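Local coordinates for nitrate regulatory protein (Klebsiella oxytoca, PDB 4AKK) that responds to nitrate and nitrite and binds the leader RNA of the nasF operon at its terminator, so that transcription reads through, at residues K368-E371 with K372-V376; W389-L392 with R393-M397; R402-E405 with I406-L410; A409-T412 with V413-L416. One frame throughout, in Å; residues are numbered along the deposited sequence.

Interaction 1: residues K368-E371 with K372-V376; sequences KLIE and KAKSV
Glu371 and Lys374 lie side by side and point the same way, an i to i+3 salt bridge along helix 360-380, where Lys374 leans on helix 385-399; this is the first of the three helices of the ANTAR domain considered here. Neither chain is straight. Glu371 folds back at chi2 (-58°), and Lys374 turns its ammonium round by a bend at chi3, which brings Lys374 NZ to 2.8 Å from Glu371 OE1. The nitrogen comes from the syn side of that oxygen, 22° out of the carboxylate plane, and a weak bond of 3.1 Å joins Lys374 NZ to Glu371 OE2. The same ammonium has a second acidic partner in Glu385, at the start of the next helix, so one lysine ties two helices together.

Below the charged ends the aliphatic part of Lys374 passes Ile370, and Lys374 CD lies 4.2 Å from Ile370 CG2. Lys368 and Lys372 also run side by side, pointing the same way: Lys368 CD meets Lys372 CE at 4.0 Å, while the two ammonium groups stay 6.5 Å apart between their NZ atoms, a separation that probably eases the repulsion of like charges. Leu369 and Ala373 lie on the face turned to helix 403-412. Glu371 O takes two bonds from one residue, the amide Ser375 N and the hydroxyl Ser375 OG, the latter 3.0 Å away and 39° above the carbonyl plane.

Interaction 2: residues W389-L392 with R393-M397; sequences WQAL and RKMAM
Arg393 sets its CB over one face of the Trp389 indole, 4.3 Å above the ring plane and toward its rim, one turn along helix 385-399 of the ANTAR domain. The closest side-chain atoms of the pair are Trp389 CZ3 and Arg393 CB, so the aliphatic root of the arginine, not its guanidinium, meets the ring. The chain then bends at chi2 (73°) and leads the guanidinium away, where CG of Met397 lies over one of its faces.

On another side of the helix Met395 folds back toward the preceding turn. A bend at chi3 (-75°) lays its methyl against that turn: Met395 CE is 3.5 Å from Ala391 O, 4.5 Å from Ala391 CB and 4.4 Å from Leu392 CD2. Beneath these side chains run the i to i+4 backbone bonds, from Arg393 N to Trp389 O through to Ala396 N and Leu392 O.

Two residues of helix 217-240, which belongs to the nitrate and nitrite sensing region, hold the indole: Gln221 OE1 accepts a hydrogen bond from Trp389 NE1, and Arg220 makes a cation-pi contact with the ring. Gln390 reaches Cys267 and Glu386, while Met395 packs on Leu416 of the second subunit. At the rim of the ring, in its plane, sits the amide carbon of the next residue, Gln390 CD.

Interaction 3: residues R402-E405 with I406-L410; sequences RMVE and IARAL
Arg402 leads into helix 403-412 from its N-cap position, and its carbonyl makes the first i to i+4 bond, Ile406 N bonding to Arg402 O at 3.1 Å. Ile406 CG1 rests 3.5 Å from the same oxygen. The guanidinium has its own partner elsewhere, a salt bridge to Glu366 of helix 360-380, and Val404 CG1 lies over one of its faces, toward the rim.

Met403 follows, giving its carbonyl to Ala407 N at 2.9 Å and sending its side chain outward to Trp389 and Arg393 of the preceding helix.

Val404 carries the main side-chain contact. It runs alongside Arg408, both pointing the same way, with Val404 CG2 3.8 Å above the plane of the Arg408 guanidinium and toward its rim. That methyl lies anti to the backbone N while the other occupies the crowded position between N and the carbonyl carbon (chi1 62°). With an extended chain from CG to NE, Arg408 reaches back over the valine. The two valine methyls thus each lie over a guanidinium, CG1 on Arg402 and CG2 on Arg408, and Arg402 NH1 and Arg408 NH1 remain 5.6 Å apart.

Glu405 turns toward the helix start instead. Its carboxylate takes the backbone Arg402 N at 2.7 Å from Glu405 OE1, the donor standing 37° above the carboxylate plane, while its backbone O receives Ala409 N. The N3 side chain thus accepts the N-cap amide, as in one half of a capping box; the reciprocal side-chain bond is not made at this N-terminus of the last ANTAR helix.

Interaction 4: residues A409-T412 with V413-L416; sequences ALLT and VKAL
The C-terminal end of helix 403-412 is where the regular i to i+4 pattern gives out, and Lys414 reaches back there over Leu411. Lys414 CE comes to 4.1 Å from Leu411 CD2, the two side chains crossing at a slant. The lysine's CG sits between its backbone N and carbonyl carbon (chi1 61°), and this turns the chain back over the last turn, with Lys414 CG 3.5 Å from Leu411 O.

Val413, the first residue to leave helical backbone angles, ends the regular bonding. Its amide is shared between two carbonyls, Ala409 O and Leu410 O, each 3.4 Å from Val413 N; both bonds are weak, with N-H...O angles of 135° and 137°. One methyl, Val413 CG2, lies close to those same oxygens, 3.6 Å from Ala409 O.

Thr412 turns its hydroxyl back to Arg408 O, a bond within the last turn, and is also hydrogen-bonded to Gln401 of the second subunit. Ala409, Thr412 and Val413 pack on that subunit as well. Leu410 and Leu411 touch helix 360-380, and Leu410 meets Val413 of the second subunit too. The result is a helix C-terminus whose last amide has weak, shared bonds where the chain enters the dimer contact.

Interactions 1 to 4 come in order along the chain, on helix 360-380, helix 385-399, and helix 403-412 with the turn that follows it. The first three lie inside the ANTAR range and form a compact cluster: centres of interactions 1 and 3, and of 2 and 3, are about 9 Å apart, and those of 1 and 2 about 12 Å. Ala373 meets Ala407, while Leu392 packs against Lys374 and Ile406, so each helix touches both others. Interaction 4 overlaps interaction 3 at Ala409 and Leu410 and stands about 16 Å from interaction 2, centre to centre. Interaction 2 borders the sensing region, and interactions 2, 3 and 4 all reach the second subunit, so this RNA-binding domain contacts both.

Interaction 1: residues K368-E371 with K372-V376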
ATOM      1  N   LYS A 368      -8.666   1.833 -20.725  1.00 35.22           N
ATOM      2  CA  LYS A 368      -9.305   0.603 -21.197  1.00 38.91           C
ATOM      3  C   LYS A 368     -10.453   0.220 -20.261  1.00 36.65           C
ATOM      4  O   LYS A 368     -11.543  -0.171 -20.696  1.00 37.26           O
ATOM      5  CB  LYS A 368      -8.296  -0.551 -21.261  1.00 37.25           C
ATOM      6  CG  LYS A 368      -8.933  -1.878 -21.685  1.00 37.45           C
ATOM      7  CD  LYS A 368      -8.450  -3.039 -20.829  1.00 50.00           C
ATOM      8  CE  LYS A 368      -6.951  -3.232 -20.953  1.00 53.29           C
ATOM      9  NZ  LYS A 368      -6.540  -4.610 -20.576  1.00 56.57           N
ATOM     10  N   LEU A 369     -10.198   0.326 -18.968  1.00 34.72           N
ATOM     11  CA  LEU A 369     -11.231   0.072 -17.975  1.00 33.11           C
ATOM     12  C   LEU A 369     -12.390   1.048 -18.092  1.00 31.36           C
ATOM     13  O   LEU A 369     -13.553   0.651 -18.007  1.00 30.54           O
ATOM     14  CB  LEU A 369     -10.632   0.129 -16.581  1.00 35.33           C
ATOM     15  CG  LEU A 369      -9.599  -0.970 -16.376  1.00 38.41           C
ATOM     16  CD1 LEU A 369      -8.797  -0.751 -15.098  1.00 35.09           C
ATOM     17  CD2 LEU A 369     -10.295  -2.324 -16.370  1.00 41.94           C
ATOM     18  N   ILE A 370     -12.071   2.325 -18.298  1.00 31.88           N
ATOM     19  CA  ILE A 370     -13.091   3.347 -18.440  1.00 26.58           C
ATOM     20  C   ILE A 370     -13.921   3.152 -19.710  1.00 33.33           C
ATOM     21  O   ILE A 370     -15.133   3.380 -19.711  1.00 32.03           O
ATOM     22  CB  ILE A 370     -12.483   4.768 -18.424  1.00 29.99           C
ATOM     23  CG1 ILE A 370     -11.953   5.103 -17.022  1.00 34.43           C
ATOM     24  CG2 ILE A 370     -13.524   5.778 -18.814  1.00 27.43           C
ATOM     25  CD1 ILE A 370     -10.913   6.218 -16.989  1.00 31.13           C
ATOM     26  N   GLU A 371     -13.271   2.733 -20.795  1.00 34.52           N
ATOM     27  CA  GLU A 371     -13.989   2.459 -22.039  1.00 38.02           C
ATOM     28  C   GLU A 371     -14.976   1.301 -21.855  1.00 36.30           C
ATOM     29  O   GLU A 371     -16.145   1.398 -22.235  1.00 39.35           O
ATOM     30  CB  GLU A 371     -13.015   2.178 -23.188  1.00 38.91           C
ATOM     31  CG  GLU A 371     -12.203   3.402 -23.635  1.00 39.08           C
ATOM     32  CD  GLU A 371     -13.081   4.552 -24.078  1.00 44.73           C
ATOM     33  OE1 GLU A 371     -14.206   4.298 -24.560  1.00 46.87           O
ATOM     34  OE2 GLU A 371     -12.649   5.714 -23.940  1.00 57.43           O
ATOM     35  N   LYS A 372     -14.500   0.213 -21.257  1.00 35.00           N
ATOM     36  CA  LYS A 372     -15.380  -0.896 -20.871  1.00 37.68           C
ATOM     37  C   LYS A 372     -16.581  -0.469 -20.007  1.00 36.28           C
ATOM     38  O   LYS A 372     -17.725  -0.841 -20.285  1.00 36.56           O
ATOM     39  CB  LYS A 372     -14.585  -1.964 -20.132  1.00 38.55           C
ATOM     40  CG  LYS A 372     -13.678  -2.822 -20.998  1.00 44.15           C
ATOM     41  CD  LYS A 372     -12.788  -3.686 -20.100  1.00 51.02           C
ATOM     42  CE  LYS A 372     -12.038  -4.760 -20.869  1.00 62.36           C
ATOM     43  NZ  LYS A 372     -12.847  -6.000 -21.018  1.00 79.35           N
ATOM     44  N   ALA A 373     -16.336   0.295 -18.949  1.00 36.01           N
ATOM     45  CA  ALA A 373     -17.449   0.793 -18.138  1.00 32.47           C
ATOM     46  C   ALA A 373     -18.428   1.632 -18.966  1.00 39.28           C
ATOM     47  O   ALA A 373     -19.644   1.544 -18.780  1.00 36.53           O
ATOM     48  CB  ALA A 373     -16.950   1.574 -16.940  1.00 26.69           C
ATOM     49  N   LYS A 374     -17.898   2.448 -19.874  1.00 36.57           N
ATOM     50  CA  LYS A 374     -18.752   3.231 -20.763  1.00 40.63           C
ATOM     51  C   LYS A 374     -19.656   2.324 -21.599  1.00 41.72           C
ATOM     52  O   LYS A 374     -20.862   2.553 -21.697  1.00 40.52           O
ATOM     53  CB  LYS A 374     -17.920   4.131 -21.673  1.00 37.57           C
ATOM     54  CG  LYS A 374     -17.510   5.449 -21.033  1.00 42.27           C
ATOM     55  CD  LYS A 374     -16.380   6.122 -21.818  1.00 44.27           C
ATOM     56  CE  LYS A 374     -16.677   6.168 -23.314  1.00 45.79           C
ATOM     57  NZ  LYS A 374     -15.539   6.744 -24.100  1.00 51.38           N
ATOM     58  N   SER A 375     -19.067   1.293 -22.195  1.00 39.67           N
ATOM     59  CA  SER A 375     -19.835   0.328 -22.978  1.00 46.43           C
ATOM     60  C   SER A 375     -20.952  -0.304 -22.156  1.00 45.01           C
ATOM     61  O   SER A 375     -22.055  -0.506 -22.658  1.00 47.16           O
ATOM     62  CB  SER A 375     -18.924  -0.758 -23.540  1.00 44.72           C
ATOM     63  OG  SER A 375     -17.815  -0.166 -24.192  1.00 51.17           O
ATOM     64  N   VAL A 376     -20.668  -0.610 -20.893  1.00 42.54           N
ATOM     65  CA  VAL A 376     -21.680  -1.197 -20.022  1.00 41.02           C
ATOM     66  C   VAL A 376     -22.884  -0.276 -19.900  1.00 47.45           C
ATOM     67  O   VAL A 376     -24.026  -0.724 -19.984  1.00 48.63           O
ATOM     68  CB  VAL A 376     -21.130  -1.520 -18.616  1.00 38.38           C
ATOM     69  CG1 VAL A 376     -22.280  -1.768 -17.637  1.00 43.36           C
ATOM     70  CG2 VAL A 376     -20.190  -2.726 -18.676  1.00 42.52           C
TER

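Interaction 2: residues W389-L392 with R393-M397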
ATOM      1  N   TRP A 389     -19.678   8.785 -20.390  1.00 39.83           N
ATOM      2  CA  TRP A 389     -18.476   9.334 -19.783  1.00 41.37           C
ATOM      3  C   TRP A 389     -18.850  10.330 -18.690  1.00 38.62           C
ATOM      4  O   TRP A 389     -18.287  10.304 -17.594  1.00 39.55           O
ATOM      5  CB  TRP A 389     -17.581   9.990 -20.840  1.00 38.79           C
ATOM      6  CG  TRP A 389     -16.256  10.438 -20.295  1.00 38.32           C
ATOM      7  CD1 TRP A 389     -15.107   9.696 -20.209  1.00 37.73           C
ATOM      8  CD2 TRP A 389     -15.945  11.725 -19.751  1.00 31.95           C
ATOM      9  NE1 TRP A 389     -14.100  10.444 -19.639  1.00 36.77           N
ATOM     10  CE2 TRP A 389     -14.587  11.695 -19.352  1.00 36.94           C
ATOM     11  CE3 TRP A 389     -16.684  12.904 -19.558  1.00 36.53           C
ATOM     12  CZ2 TRP A 389     -13.949  12.801 -18.774  1.00 37.73           C
ATOM     13  CZ3 TRP A 389     -16.049  14.007 -18.990  1.00 36.39           C
ATOM     14  CH2 TRP A 389     -14.695  13.947 -18.604  1.00 36.06           C
ATOM     15  N   GLN A 390     -19.817  11.192 -18.977  1.00 42.91           N
ATOM     16  CA  GLN A 390     -20.242  12.184 -17.997  1.00 41.03           C
ATOM     17  C   GLN A 390     -20.781  11.510 -16.744  1.00 42.15           C
ATOM     18  O   GLN A 390     -20.501  11.950 -15.632  1.00 43.83           O
ATOM     19  CB  GLN A 390     -21.282  13.134 -18.595  1.00 43.61           C
ATOM     20  CG  GLN A 390     -20.733  14.049 -19.685  1.00 43.50           C
ATOM     21  CD  GLN A 390     -19.825  15.163 -19.152  1.00 43.22           C
ATOM     22  OE1 GLN A 390     -19.912  15.442 -17.854  1.00 51.05           O
ATOM     23  NE2 GLN A 390     -19.056  15.765 -19.909  1.00 47.67           N
ATOM     24  N   ALA A 391     -21.540  10.429 -16.923  1.00 44.87           N
ATOM     25  CA  ALA A 391     -22.092   9.687 -15.782  1.00 38.71           C
ATOM     26  C   ALA A 391     -20.987   9.175 -14.854  1.00 41.31           C
ATOM     27  O   ALA A 391     -21.077   9.301 -13.636  1.00 41.15           O
ATOM     28  CB  ALA A 391     -22.952   8.539 -16.264  1.00 37.03           C
ATOM     29  N   LEU A 392     -19.946   8.601 -15.445  1.00 42.48           N
ATOM     30  CA  LEU A 392     -18.813   8.083 -14.685  1.00 40.84           C
ATOM     31  C   LEU A 392     -18.083   9.199 -13.917  1.00 37.64           C
ATOM     32  O   LEU A 392     -17.762   9.046 -12.736  1.00 38.45           O
ATOM     33  CB  LEU A 392     -17.854   7.341 -15.634  1.00 36.30           C
ATOM     34  CG  LEU A 392     -18.434   6.079 -16.301  1.00 36.31           C
ATOM     35  CD1 LEU A 392     -17.547   5.553 -17.425  1.00 34.24           C
ATOM     36  CD2 LEU A 392     -18.683   4.976 -15.291  1.00 32.58           C
ATOM     37  N   ARG A 393     -17.825  10.315 -14.597  1.00 35.80           N
ATOM     38  CA  ARG A 393     -17.179  11.479 -13.979  1.00 40.51           C
ATOM     39  C   ARG A 393     -18.031  12.017 -12.838  1.00 43.46           C
ATOM     40  O   ARG A 393     -17.515  12.383 -11.772  1.00 41.97           O
ATOM     41  CB  ARG A 393     -16.890  12.568 -15.030  1.00 38.41           C
ATOM     42  CG  ARG A 393     -16.811  14.024 -14.509  1.00 50.29           C
ATOM     43  CD  ARG A 393     -15.541  14.330 -13.702  1.00 54.43           C
ATOM     44  NE  ARG A 393     -15.412  15.754 -13.369  1.00 45.81           N
ATOM     45  CZ  ARG A 393     -14.404  16.292 -12.684  1.00 54.70           C
ATOM     46  NH1 ARG A 393     -13.424  15.528 -12.230  1.00 43.59           N
ATOM     47  NH2 ARG A 393     -14.372  17.607 -12.449  1.00 55.81           N
ATOM     48  N   LYS A 394     -19.342  12.029 -13.051  1.00 40.77           N
ATOM     49  CA  LYS A 394     -20.262  12.480 -12.018  1.00 44.75           C
ATOM     50  C   LYS A 394     -20.170  11.589 -10.789  1.00 44.63           C
ATOM     51  O   LYS A 394     -20.028  12.087  -9.675  1.00 41.12           O
ATOM     52  CB  LYS A 394     -21.701  12.519 -12.536  1.00 47.41           C
ATOM     53  CG  LYS A 394     -22.707  13.002 -11.493  1.00 56.48           C
ATOM     54  CD  LYS A 394     -24.113  13.114 -12.068  1.00 62.22           C
ATOM     55  CE  LYS A 394     -24.468  11.896 -12.923  1.00 63.83           C
ATOM     56  NZ  LYS A 394     -24.406  10.604 -12.170  1.00 65.65           N
ATOM     57  N   MET A 395     -20.249  10.273 -10.985  1.00 43.05           N
ATOM     58  CA  MET A 395     -20.164   9.346  -9.851  1.00 40.61           C
ATOM     59  C   MET A 395     -18.841   9.507  -9.100  1.00 36.61           C
ATOM     60  O   MET A 395     -18.788   9.338  -7.890  1.00 37.60           O
ATOM     61  CB  MET A 395     -20.363   7.890 -10.294  1.00 40.47           C
ATOM     62  CG  MET A 395     -21.803   7.378 -10.186  1.00 49.27           C
ATOM     63  SD  MET A 395     -22.044   5.708 -10.867  1.00 49.24           S
ATOM     64  CE  MET A 395     -21.998   6.107 -12.602  1.00 33.42           C
ATOM     65  N   ALA A 396     -17.782   9.858  -9.827  1.00 36.50           N
ATOM     66  CA  ALA A 396     -16.451   9.988  -9.241  1.00 35.64           C
ATOM     67  C   ALA A 396     -16.355  11.199  -8.318  1.00 40.05           C
ATOM     68  O   ALA A 396     -15.726  11.119  -7.275  1.00 34.69           O
ATOM     69  CB  ALA A 396     -15.397  10.071 -10.330  1.00 32.13           C
ATOM     70  N   MET A 397     -16.954  12.317  -8.732  1.00 38.16           N
ATOM     71  CA  MET A 397     -17.042  13.520  -7.911  1.00 43.15           C
ATOM     72  C   MET A 397     -17.862  13.224  -6.663  1.00 41.20           C
ATOM     73  O   MET A 397     -17.432  13.503  -5.545  1.00 39.10           O
ATOM     74  CB  MET A 397     -17.706  14.677  -8.680  1.00 42.46           C
ATOM     75  CG  MET A 397     -16.932  15.214  -9.900  1.00 49.01           C
ATOM     76  SD  MET A 397     -17.646  16.694 -10.693  1.00 46.03           S
ATOM     77  CE  MET A 397     -19.106  16.032 -11.476  1.00 45.66           C
TER

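Interaction 3: residues R402-E405 with I406-L410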
ATOM      1  N   ARG A 402     -11.554   8.246  -8.098  1.00 37.33           N
ATOM      2  CA  ARG A 402     -11.091   8.499  -9.454  1.00 36.50           C
ATOM      3  C   ARG A 402     -12.059   7.814 -10.409  1.00 32.83           C
ATOM      4  O   ARG A 402     -12.748   6.881 -10.018  1.00 32.12           O
ATOM      5  CB  ARG A 402      -9.676   7.970  -9.652  1.00 40.25           C
ATOM      6  CG  ARG A 402      -8.649   8.432  -8.612  1.00 43.82           C
ATOM      7  CD  ARG A 402      -7.313   7.722  -8.869  1.00 47.05           C
ATOM      8  NE  ARG A 402      -6.778   8.076 -10.182  1.00 41.84           N
ATOM      9  CZ  ARG A 402      -5.994   7.297 -10.922  1.00 48.96           C
ATOM     10  NH1 ARG A 402      -5.634   6.090 -10.492  1.00 43.72           N
ATOM     11  NH2 ARG A 402      -5.576   7.730 -12.106  1.00 41.72           N
ATOM     12  N   MET A 403     -12.138   8.301 -11.643  1.00 35.55           N
ATOM     13  CA  MET A 403     -12.984   7.685 -12.668  1.00 33.60           C
ATOM     14  C   MET A 403     -12.635   6.203 -12.879  1.00 28.83           C
ATOM     15  O   MET A 403     -13.517   5.383 -13.088  1.00 26.48           O
ATOM     16  CB  MET A 403     -12.889   8.451 -14.007  1.00 26.73           C
ATOM     17  CG  MET A 403     -13.680   9.797 -14.089  1.00 33.62           C
ATOM     18  SD  MET A 403     -13.705  10.564 -15.755  1.00 24.10           S
ATOM     19  CE  MET A 403     -14.709   9.393 -16.658  1.00 30.21           C
ATOM     20  N   VAL A 404     -11.352   5.854 -12.828  1.00 28.08           N
ATOM     21  CA  VAL A 404     -10.978   4.462 -13.051  1.00 29.82           C
ATOM     22  C   VAL A 404     -11.469   3.564 -11.919  1.00 29.70           C
ATOM     23  O   VAL A 404     -11.808   2.401 -12.151  1.00 31.97           O
ATOM     24  CB  VAL A 404      -9.463   4.266 -13.302  1.00 33.50           C
ATOM     25  CG1 VAL A 404      -8.637   4.698 -12.095  1.00 27.80           C
ATOM     26  CG2 VAL A 404      -9.179   2.808 -13.692  1.00 31.58           C
ATOM     27  N   GLU A 405     -11.539   4.117 -10.708  1.00 33.95           N
ATOM     28  CA  GLU A 405     -12.088   3.395  -9.552  1.00 35.30           C
ATOM     29  C   GLU A 405     -13.589   3.180  -9.700  1.00 30.16           C
ATOM     30  O   GLU A 405     -14.094   2.114  -9.402  1.00 30.81           O
ATOM     31  CB  GLU A 405     -11.783   4.130  -8.244  1.00 31.02           C
ATOM     32  CG  GLU A 405     -10.309   4.153  -7.880  1.00 37.38           C
ATOM     33  CD  GLU A 405      -9.996   5.140  -6.759  1.00 48.57           C
ATOM     34  OE1 GLU A 405     -10.755   6.122  -6.601  1.00 43.63           O
ATOM     35  OE2 GLU A 405      -8.989   4.939  -6.041  1.00 55.30           O
ATOM     36  N   ILE A 406     -14.297   4.195 -10.174  1.00 33.24           N
ATOM     37  CA  ILE A 406     -15.712   4.039 -10.493  1.00 32.22           C
ATOM     38  C   ILE A 406     -15.884   2.966 -11.548  1.00 29.58           C
ATOM     39  O   ILE A 406     -16.790   2.145 -11.465  1.00 29.57           O
ATOM     40  CB  ILE A 406     -16.308   5.343 -11.067  1.00 35.95           C
ATOM     41  CG1 ILE A 406     -16.219   6.479 -10.044  1.00 30.34           C
ATOM     42  CG2 ILE A 406     -17.741   5.102 -11.563  1.00 31.86           C
ATOM     43  CD1 ILE A 406     -16.804   6.133  -8.669  1.00 26.97           C
ATOM     44  N   ALA A 407     -15.015   2.993 -12.556  1.00 28.76           N
ATOM     45  CA  ALA A 407     -15.099   2.057 -13.666  1.00 25.19           C
ATOM     46  C   ALA A 407     -14.896   0.636 -13.188  1.00 28.29           C
ATOM     47  O   ALA A 407     -15.628  -0.277 -13.592  1.00 27.29           O
ATOM     48  CB  ALA A 407     -14.062   2.398 -14.741  1.00 28.96           C
ATOM     49  N   ARG A 408     -13.879   0.456 -12.347  1.00 30.10           N
ATOM     50  CA  ARG A 408     -13.577  -0.830 -11.758  1.00 29.42           C
ATOM     51  C   ARG A 408     -14.747  -1.293 -10.917  1.00 32.45           C
ATOM     52  O   ARG A 408     -15.132  -2.452 -10.990  1.00 31.18           O
ATOM     53  CB  ARG A 408     -12.318  -0.761 -10.900  1.00 34.04           C
ATOM     54  CG  ARG A 408     -11.033  -0.787 -11.696  1.00 43.18           C
ATOM     55  CD  ARG A 408      -9.822  -1.046 -10.804  1.00 45.09           C
ATOM     56  NE  ARG A 408      -8.582  -0.984 -11.567  1.00 48.37           N
ATOM     57  CZ  ARG A 408      -7.671  -0.023 -11.446  1.00 49.41           C
ATOM     58  NH1 ARG A 408      -7.841   0.955 -10.570  1.00 44.00           N
ATOM     59  NH2 ARG A 408      -6.578  -0.051 -12.197  1.00 56.75           N
ATOM     60  N   ALA A 409     -15.324  -0.393 -10.123  1.00 29.58           N
ATOM     61  CA  ALA A 409     -16.472  -0.779  -9.309  1.00 32.06           C
ATOM     62  C   ALA A 409     -17.602  -1.344 -10.171  1.00 34.44           C
ATOM     63  O   ALA A 409     -18.195  -2.356  -9.828  1.00 32.25           O
ATOM     64  CB  ALA A 409     -16.976   0.392  -8.458  1.00 27.84           C
ATOM     65  N   LEU A 410     -17.893  -0.695 -11.294  1.00 29.36           N
ATOM     66  CA  LEU A 410     -19.012  -1.123 -12.140  1.00 33.35           C
ATOM     67  C   LEU A 410     -18.763  -2.465 -12.840  1.00 37.97           C
ATOM     68  O   LEU A 410     -19.682  -3.270 -12.988  1.00 34.94           O
ATOM     69  CB  LEU A 410     -19.377  -0.044 -13.165  1.00 32.46           C
ATOM     70  CG  LEU A 410     -20.401  -0.388 -14.256  1.00 38.55           C
ATOM     71  CD1 LEU A 410     -21.723  -0.836 -13.652  1.00 39.91           C
ATOM     72  CD2 LEU A 410     -20.619   0.797 -15.200  1.00 35.01           C
TER

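Interaction 4: residues A409-T412 with V413-L416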
ATOM      1  N   ALA A 409     -15.324  -0.393 -10.123  1.00 29.58           N
ATOM      2  CA  ALA A 409     -16.472  -0.779  -9.309  1.00 32.06           C
ATOM      3  C   ALA A 409     -17.602  -1.344 -10.171  1.00 34.44           C
ATOM      4  O   ALA A 409     -18.195  -2.356  -9.828  1.00 32.25           O
ATOM      5  CB  ALA A 409     -16.976   0.392  -8.458  1.00 27.84           C
ATOM      6  N   LEU A 410     -17.893  -0.695 -11.294  1.00 29.36           N
ATOM      7  CA  LEU A 410     -19.012  -1.123 -12.140  1.00 33.35           C
ATOM      8  C   LEU A 410     -18.763  -2.465 -12.840  1.00 37.97           C
ATOM      9  O   LEU A 410     -19.682  -3.270 -12.988  1.00 34.94           O
ATOM     10  CB  LEU A 410     -19.377  -0.044 -13.165  1.00 32.46           C
ATOM     11  CG  LEU A 410     -20.401  -0.388 -14.256  1.00 38.55           C
ATOM     12  CD1 LEU A 410     -21.723  -0.836 -13.652  1.00 39.91           C
ATOM     13  CD2 LEU A 410     -20.619   0.797 -15.200  1.00 35.01           C
ATOM     14  N   LEU A 411     -17.526  -2.699 -13.272  1.00 32.71           N
ATOM     15  CA  LEU A 411     -17.170  -3.962 -13.913  1.00 33.73           C
ATOM     16  C   LEU A 411     -17.193  -5.105 -12.896  1.00 35.15           C
ATOM     17  O   LEU A 411     -17.492  -6.252 -13.230  1.00 36.87           O
ATOM     18  CB  LEU A 411     -15.791  -3.864 -14.577  1.00 30.71           C
ATOM     19  CG  LEU A 411     -15.623  -2.816 -15.680  1.00 33.89           C
ATOM     20  CD1 LEU A 411     -14.154  -2.641 -16.032  1.00 35.35           C
ATOM     21  CD2 LEU A 411     -16.429  -3.191 -16.908  1.00 35.47           C
ATOM     22  N   THR A 412     -16.880  -4.782 -11.649  1.00 32.62           N
ATOM     23  CA  THR A 412     -16.907  -5.769 -10.583  1.00 32.69           C
ATOM     24  C   THR A 412     -18.306  -6.332 -10.338  1.00 33.89           C
ATOM     25  O   THR A 412     -18.458  -7.498  -9.989  1.00 35.26           O
ATOM     26  CB  THR A 412     -16.351  -5.196  -9.273  1.00 34.22           C
ATOM     27  OG1 THR A 412     -14.986  -4.804  -9.473  1.00 33.73           O
ATOM     28  CG2 THR A 412     -16.416  -6.246  -8.161  1.00 31.56           C
ATOM     29  N   VAL A 413     -19.330  -5.510 -10.520  1.00 38.12           N
ATOM     30  CA  VAL A 413     -20.688  -5.951 -10.225  1.00 41.28           C
ATOM     31  C   VAL A 413     -21.597  -6.058 -11.456  1.00 44.39           C
ATOM     32  O   VAL A 413     -22.816  -6.175 -11.324  1.00 44.27           O
ATOM     33  CB  VAL A 413     -21.376  -4.999  -9.223  1.00 41.52           C
ATOM     34  CG1 VAL A 413     -20.574  -4.888  -7.938  1.00 38.09           C
ATOM     35  CG2 VAL A 413     -21.583  -3.641  -9.853  1.00 43.09           C
ATOM     36  N   LYS A 414     -21.032  -6.021 -12.654  1.00 45.82           N
ATOM     37  CA  LYS A 414     -21.901  -5.885 -13.831  1.00 61.78           C
ATOM     38  C   LYS A 414     -22.751  -7.135 -14.081  1.00 61.33           C
ATOM     39  O   LYS A 414     -23.697  -7.097 -14.864  1.00 71.84           O
ATOM     40  CB  LYS A 414     -21.141  -5.433 -15.091  1.00 45.62           C
ATOM     41  CG  LYS A 414     -20.057  -6.380 -15.544  1.00 53.50           C
ATOM     42  CD  LYS A 414     -19.639  -6.097 -16.983  1.00 41.07           C
ATOM     43  CE  LYS A 414     -18.357  -6.837 -17.311  1.00 52.86           C
ATOM     44  NZ  LYS A 414     -18.488  -8.311 -17.103  1.00 72.68           N
ATOM     45  N   ALA A 415     -22.427  -8.226 -13.395  1.00 54.04           N
ATOM     46  CA  ALA A 415     -23.290  -9.400 -13.404  1.00 61.05           C
ATOM     47  C   ALA A 415     -24.686  -9.050 -12.891  1.00 64.03           C
ATOM     48  O   ALA A 415     -25.644  -9.768 -13.151  1.00 71.98           O
ATOM     49  CB  ALA A 415     -22.686 -10.509 -12.569  1.00 60.40           C
ATOM     50  N   LEU A 416     -24.795  -7.945 -12.163  1.00 58.58           N
ATOM     51  CA  LEU A 416     -26.081  -7.474 -11.662  1.00 60.66           C
ATOM     52  C   LEU A 416     -26.920  -6.800 -12.746  1.00 72.24           C
ATOM     53  O   LEU A 416     -28.149  -6.851 -12.709  1.00 80.82           O
ATOM     54  CB  LEU A 416     -25.876  -6.509 -10.501  1.00 60.80           C
ATOM     55  CG  LEU A 416     -25.468  -7.153  -9.182  1.00 55.24           C
ATOM     56  CD1 LEU A 416     -25.120  -6.080  -8.174  1.00 56.65           C
ATOM     57  CD2 LEU A 416     -26.596  -8.015  -8.672  1.00 47.75           C
TER